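Local coordinates for protein iron superoxide dismutase (Trypanosoma cruzi, PDB 2GPC) that probably catalyses the dismutation of superoxide to oxygen and hydrogen peroxide at a mononuclear iron site, at residues L7-Y11 and D12-A16; Q23-L26 and H27-H31. One frame throughout, in Å; residues are numbered along the deposited sequence.

Overall arrangement
Two neighbouring local contacts show how a loop can be fitted to a metal-bearing helix. Contact 1 folds the loop that precedes helix 21-44 back on itself; contact 2 lies within that helix, and their centres are about 12 Å apart. They meet directly: Tyr11 OH lies 2.5 Å from Asp29 OD1, a probable hydrogen bond, and Leu7 packs by CD1 on Val24 CG1 at 3.4 Å. Contact 2 supplies a ligand of the iron, His27 NE2, at 2.1 Å from the metal, whereas the Trp9 side chain of contact 1 remains about 11 Å from it. Both belong to the alpha-hairpin domain.

Contact 1: L7-Y11 and D12-A16; sequences LPWGY and DGLAA
Trp9 and Leu14 make the apolar part of this contact, five residues apart round a tight reversal of the chain. CG and CD1 of Leu14 lie over one face of the indole, on its six-membered ring: CG stands 3.8 Å from the centroid of that ring and only 7° off its normal, a CH-pi contact, while CD1 reaches 3.5 Å from Trp9 CH2. With CG of Leu14 beside its own backbone N (chi1 -58°), the branch is carried over the benzene half of the indole. Pro8 CD lies over the opposite face, so the ring is held between two aliphatic groups. Trp9 NE1 hydrogen-bonds to Trp79 O and weakly to Met82 O, which helps to fix the rotation of the indole.

Backbone polar bonds close the reversal. Gly13 N donates to Gly10 O at 3.1 Å, nearly straight at 163°, although the donor stands well above the carbonyl plane. A second turn follows, with Ala15 N hydrogen-bonded to Asp12 O at 3.2 Å. Water 1 joins the two segments, donating to Tyr11 O at 2.6 Å and accepting from Leu14 N at 3.0 Å.

The glycines suit the tight path. Gly10 has a positive phi, which favours glycine, and Gly13 CA comes within 3.2 Å of Trp9 O in a CA-H...O contact.

Tyr11 directs its phenol away, to Asp29 of helix 21-44. The result is two overlapping type I beta turns, Gly10 to Gly13 and Asp12 to Ala15, in the loop leading into the first long helix of the iron/manganese superoxide dismutase fold.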
loop_
_atom_site.group_PDB
_atom_site.type_symbol
_atom_site.label_atom_id
_atom_site.label_comp_id
_atom_site.label_asym_id
_atom_site.label_seq_id
_atom_site.Cartn_x
_atom_site.Cartn_y
_atom_site.Cartn_z
ATOM N N LEU A 7 1.321 22.017 -8.127
ATOM C CA LEU A 7 2.323 21.250 -8.862
ATOM C C LEU A 7 3.315 22.236 -9.484
ATOM O O LEU A 7 2.892 23.238 -10.063
ATOM C CB LEU A 7 1.660 20.394 -9.945
ATOM C CG LEU A 7 0.794 19.212 -9.486
ATOM C CD1 LEU A 7 0.039 18.619 -10.677
ATOM C CD2 LEU A 7 1.612 18.122 -8.792
ATOM N N PRO A 8 4.626 21.990 -9.364
ATOM C CA PRO A 8 5.600 22.921 -9.942
ATOM C C PRO A 8 5.495 23.023 -11.468
ATOM O O PRO A 8 5.814 24.075 -12.011
ATOM C CB PRO A 8 6.954 22.328 -9.522
ATOM C CG PRO A 8 6.649 21.445 -8.356
ATOM C CD PRO A 8 5.295 20.858 -8.692
ATOM N N TRP A 9 5.009 21.971 -12.127
ATOM C CA TRP A 9 5.052 21.864 -13.590
ATOM C C TRP A 9 3.666 21.595 -14.220
ATOM O O TRP A 9 3.564 21.289 -15.407
ATOM C CB TRP A 9 6.095 20.794 -14.008
ATOM C CG TRP A 9 6.346 19.784 -12.938
ATOM C CD1 TRP A 9 7.444 19.698 -12.127
ATOM C CD2 TRP A 9 5.461 18.731 -12.523
ATOM N NE1 TRP A 9 7.292 18.665 -11.236
ATOM C CE2 TRP A 9 6.087 18.048 -11.462
ATOM C CE3 TRP A 9 4.205 18.292 -12.948
ATOM C CZ2 TRP A 9 5.504 16.953 -10.823
ATOM C CZ3 TRP A 9 3.621 17.198 -12.314
ATOM C CH2 TRP A 9 4.274 16.539 -11.267
ATOM N N GLY A 10 2.604 21.730 -13.428
ATOM C CA GLY A 10 1.245 21.590 -13.920
ATOM C C GLY A 10 0.814 20.146 -14.074
ATOM O O GLY A 10 1.650 19.248 -14.164
ATOM N N TYR A 11 -0.494 19.923 -14.139
ATOM C CA TYR A 11 -1.055 18.572 -14.193
ATOM C C TYR A 11 -0.506 17.705 -15.343
ATOM O O TYR A 11 -0.261 16.507 -15.153
ATOM C CB TYR A 11 -2.594 18.636 -14.262
ATOM C CG TYR A 11 -3.278 19.120 -12.997
ATOM C CD1 TYR A 11 -3.694 20.438 -12.864
ATOM C CD2 TYR A 11 -3.518 18.252 -11.937
ATOM C CE1 TYR A 11 -4.339 20.877 -11.707
ATOM C CE2 TYR A 11 -4.139 18.678 -10.783
ATOM C CZ TYR A 11 -4.563 19.987 -10.671
ATOM O OH TYR A 11 -5.192 20.413 -9.520
ATOM N N ASP A 12 -0.304 18.285 -16.526
ATOM C CA ASP A 12 0.206 17.519 -17.673
ATOM C C ASP A 12 1.714 17.661 -17.944
ATOM O O ASP A 12 2.213 17.213 -18.977
ATOM C CB ASP A 12 -0.601 17.835 -18.943
ATOM C CG ASP A 12 -0.339 19.230 -19.493
ATOM O OD1 ASP A 12 0.612 19.918 -19.038
ATOM O OD2 ASP A 12 -1.063 19.725 -20.387
ATOM N N GLY A 13 2.435 18.275 -17.011
ATOM C CA GLY A 13 3.838 18.597 -17.204
ATOM C C GLY A 13 4.790 17.427 -17.425
ATOM O O GLY A 13 5.834 17.612 -18.055
ATOM N N LEU A 14 4.457 16.262 -16.863
ATOM C CA LEU A 14 5.261 15.040 -16.997
ATOM C C LEU A 14 4.715 14.010 -17.998
ATOM O O LEU A 14 5.308 12.942 -18.162
ATOM C CB LEU A 14 5.428 14.371 -15.617
ATOM C CG LEU A 14 6.069 15.197 -14.499
ATOM C CD1 LEU A 14 6.241 14.339 -13.235
ATOM C CD2 LEU A 14 7.415 15.796 -14.923
ATOM N N ALA A 15 3.605 14.328 -18.662
ATOM C CA ALA A 15 2.944 13.413 -19.606
ATOM C C ALA A 15 3.868 12.885 -20.717
ATOM O O ALA A 15 3.905 11.673 -20.973
ATOM C CB ALA A 15 1.716 14.077 -20.217
ATOM N N ALA A 16 4.605 13.788 -21.357
ATOM C CA ALA A 16 5.531 13.426 -22.439
ATOM C C ALA A 16 6.682 12.543 -21.945
ATOM O O ALA A 16 7.338 11.881 -22.736
ATOM C CB ALA A 16 6.099 14.696 -23.108
HETATM O O HOH W 1 1.789 15.121 -16.063
#

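Contact 2: Q23-L26 and H27-H31. With FE2 (Fe (II) ion), chain C.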
loop_
_atom_site.group_PDB
_atom_site.type_symbol
_atom_site.label_atom_id
_atom_site.label_comp_id
_atom_site.label_asym_id
_atom_site.label_seq_id
_atom_site.Cartn_x
_atom_site.Cartn_y
_atom_site.Cartn_z
ATOM N N GLN A 23 -2.943 10.374 -14.258
ATOM C CA GLN A 23 -2.218 9.806 -13.113
ATOM C C GLN A 23 -1.851 10.892 -12.107
ATOM O O GLN A 23 -1.997 10.715 -10.894
ATOM C CB GLN A 23 -0.949 9.086 -13.589
ATOM C CG GLN A 23 -0.022 8.572 -12.504
ATOM C CD GLN A 23 -0.622 7.441 -11.700
ATOM O OE1 GLN A 23 -0.507 6.284 -12.081
ATOM N NE2 GLN A 23 -1.268 7.774 -10.587
ATOM N N VAL A 24 -1.352 12.006 -12.619
ATOM C CA VAL A 24 -0.921 13.109 -11.780
ATOM C C VAL A 24 -2.126 13.781 -11.127
ATOM O O VAL A 24 -2.082 14.104 -9.950
ATOM C CB VAL A 24 -0.088 14.132 -12.583
ATOM C CG1 VAL A 24 0.080 15.443 -11.808
ATOM C CG2 VAL A 24 1.266 13.532 -12.939
ATOM N N THR A 25 -3.201 13.958 -11.886
ATOM C CA THR A 25 -4.412 14.624 -11.388
ATOM C C THR A 25 -5.057 13.883 -10.226
ATOM O O THR A 25 -5.399 14.489 -9.215
ATOM C CB THR A 25 -5.438 14.817 -12.529
ATOM O OG1 THR A 25 -4.909 15.752 -13.479
ATOM C CG2 THR A 25 -6.709 15.481 -12.027
ATOM N N LEU A 26 -5.247 12.578 -10.379
ATOM C CA LEU A 26 -5.778 11.761 -9.294
ATOM C C LEU A 26 -4.853 11.830 -8.089
ATOM O O LEU A 26 -5.299 12.038 -6.963
ATOM C CB LEU A 26 -5.958 10.304 -9.735
ATOM C CG LEU A 26 -7.113 10.032 -10.698
ATOM C CD1 LEU A 26 -6.906 8.674 -11.318
ATOM C CD2 LEU A 26 -8.476 10.115 -10.017
ATOM N N HIS A 27 -3.558 11.661 -8.326
ATOM C CA HIS A 27 -2.585 11.643 -7.237
ATOM C C HIS A 27 -2.589 12.982 -6.458
ATOM O O HIS A 27 -2.598 12.979 -5.229
ATOM C CB HIS A 27 -1.200 11.265 -7.789
ATOM C CG HIS A 27 -0.221 10.797 -6.758
ATOM N ND1 HIS A 27 1.088 10.508 -7.073
ATOM C CD2 HIS A 27 -0.352 10.556 -5.428
ATOM C CE1 HIS A 27 1.726 10.113 -5.981
ATOM N NE2 HIS A 27 0.875 10.136 -4.969
ATOM N N TYR A 28 -2.673 14.109 -7.162
ATOM C CA TYR A 28 -2.635 15.427 -6.526
ATOM C C TYR A 28 -3.997 15.844 -5.965
ATOM O O TYR A 28 -4.103 16.219 -4.799
ATOM C CB TYR A 28 -2.128 16.496 -7.521
ATOM C CG TYR A 28 -1.948 17.867 -6.910
ATOM C CD1 TYR A 28 -0.755 18.214 -6.275
ATOM C CD2 TYR A 28 -2.970 18.812 -6.948
ATOM C CE1 TYR A 28 -0.579 19.464 -5.699
ATOM C CE2 TYR A 28 -2.806 20.081 -6.375
ATOM C CZ TYR A 28 -1.605 20.398 -5.747
ATOM O OH TYR A 28 -1.417 21.642 -5.169
ATOM N N ASP A 29 -5.034 15.798 -6.794
ATOM C CA ASP A 29 -6.360 16.292 -6.398
ATOM C C ASP A 29 -7.061 15.376 -5.393
ATOM O O ASP A 29 -7.761 15.865 -4.503
ATOM C CB ASP A 29 -7.297 16.474 -7.607
ATOM C CG ASP A 29 -6.973 17.703 -8.456
ATOM O OD1 ASP A 29 -6.171 18.598 -8.055
ATOM O OD2 ASP A 29 -7.521 17.850 -9.562
ATOM N N LYS A 30 -6.919 14.062 -5.553
ATOM C CA LYS A 30 -7.588 13.126 -4.649
ATOM C C LYS A 30 -6.723 12.783 -3.434
ATOM O O LYS A 30 -7.142 13.008 -2.284
ATOM C CB LYS A 30 -8.026 11.855 -5.380
ATOM C CG LYS A 30 -8.978 12.070 -6.566
ATOM C CD LYS A 30 -10.229 12.870 -6.179
ATOM C CE LYS A 30 -11.229 12.934 -7.325
ATOM N NZ LYS A 30 -12.401 13.779 -6.945
ATOM N N HIS A 31 -5.524 12.252 -3.664
ATOM C CA HIS A 31 -4.687 11.807 -2.554
ATOM C C HIS A 31 -4.063 12.977 -1.804
ATOM O O HIS A 31 -4.297 13.124 -0.618
ATOM C CB HIS A 31 -3.626 10.780 -3.015
ATOM C CG HIS A 31 -4.223 9.507 -3.518
ATOM N ND1 HIS A 31 -4.655 8.509 -2.671
ATOM C CD2 HIS A 31 -4.512 9.088 -4.772
ATOM C CE1 HIS A 31 -5.183 7.530 -3.383
ATOM N NE2 HIS A 31 -5.111 7.854 -4.661
HETATM FE FE FE2 C . 1.130 9.237 -3.039
HETATM O O HOH W 2 1.779 8.177 -1.142
#
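Leu26 O receives two backbone donors, a departure from the regular alpha-helical pattern. Lys30 N reaches it at 3.0 Å, while His31 N adds a weak bond at 3.3 Å, the sign of a wider pi-type turn over residues 27-31. Before it the pattern is regular: His27 N, Tyr28 N and Asp29 N donate to the carbonyls of Gln23, Val24 and Thr25, the last at 2.8 Å.

Side chains four residues apart add modest packing. Thr25 and Asp29 run side by side, with CG2 3.5 Å from OD2; Leu26 crosses Lys30, CD2 meeting its CG at 4.0 Å.

In His27, CG points opposite to the backbone N (chi1 -162°), which swings the ring off the helix and brings NE2 to the iron. Water 2 is a further ligand at 2.3 Å from the metal, and His75, Asp160 and His164 complete the site. Trp79 meets the His27 ring edge-to-face. His31 stacks on His164 and hydrogen-bonds through NE2 to Tyr167 of the second subunit, linking the dimer interface to the metal's surroundings. With NE2 of His27 bound to iron, that nitrogen cannot act as a hydrogen-bond acceptor, and the cation probably polarises the imidazole.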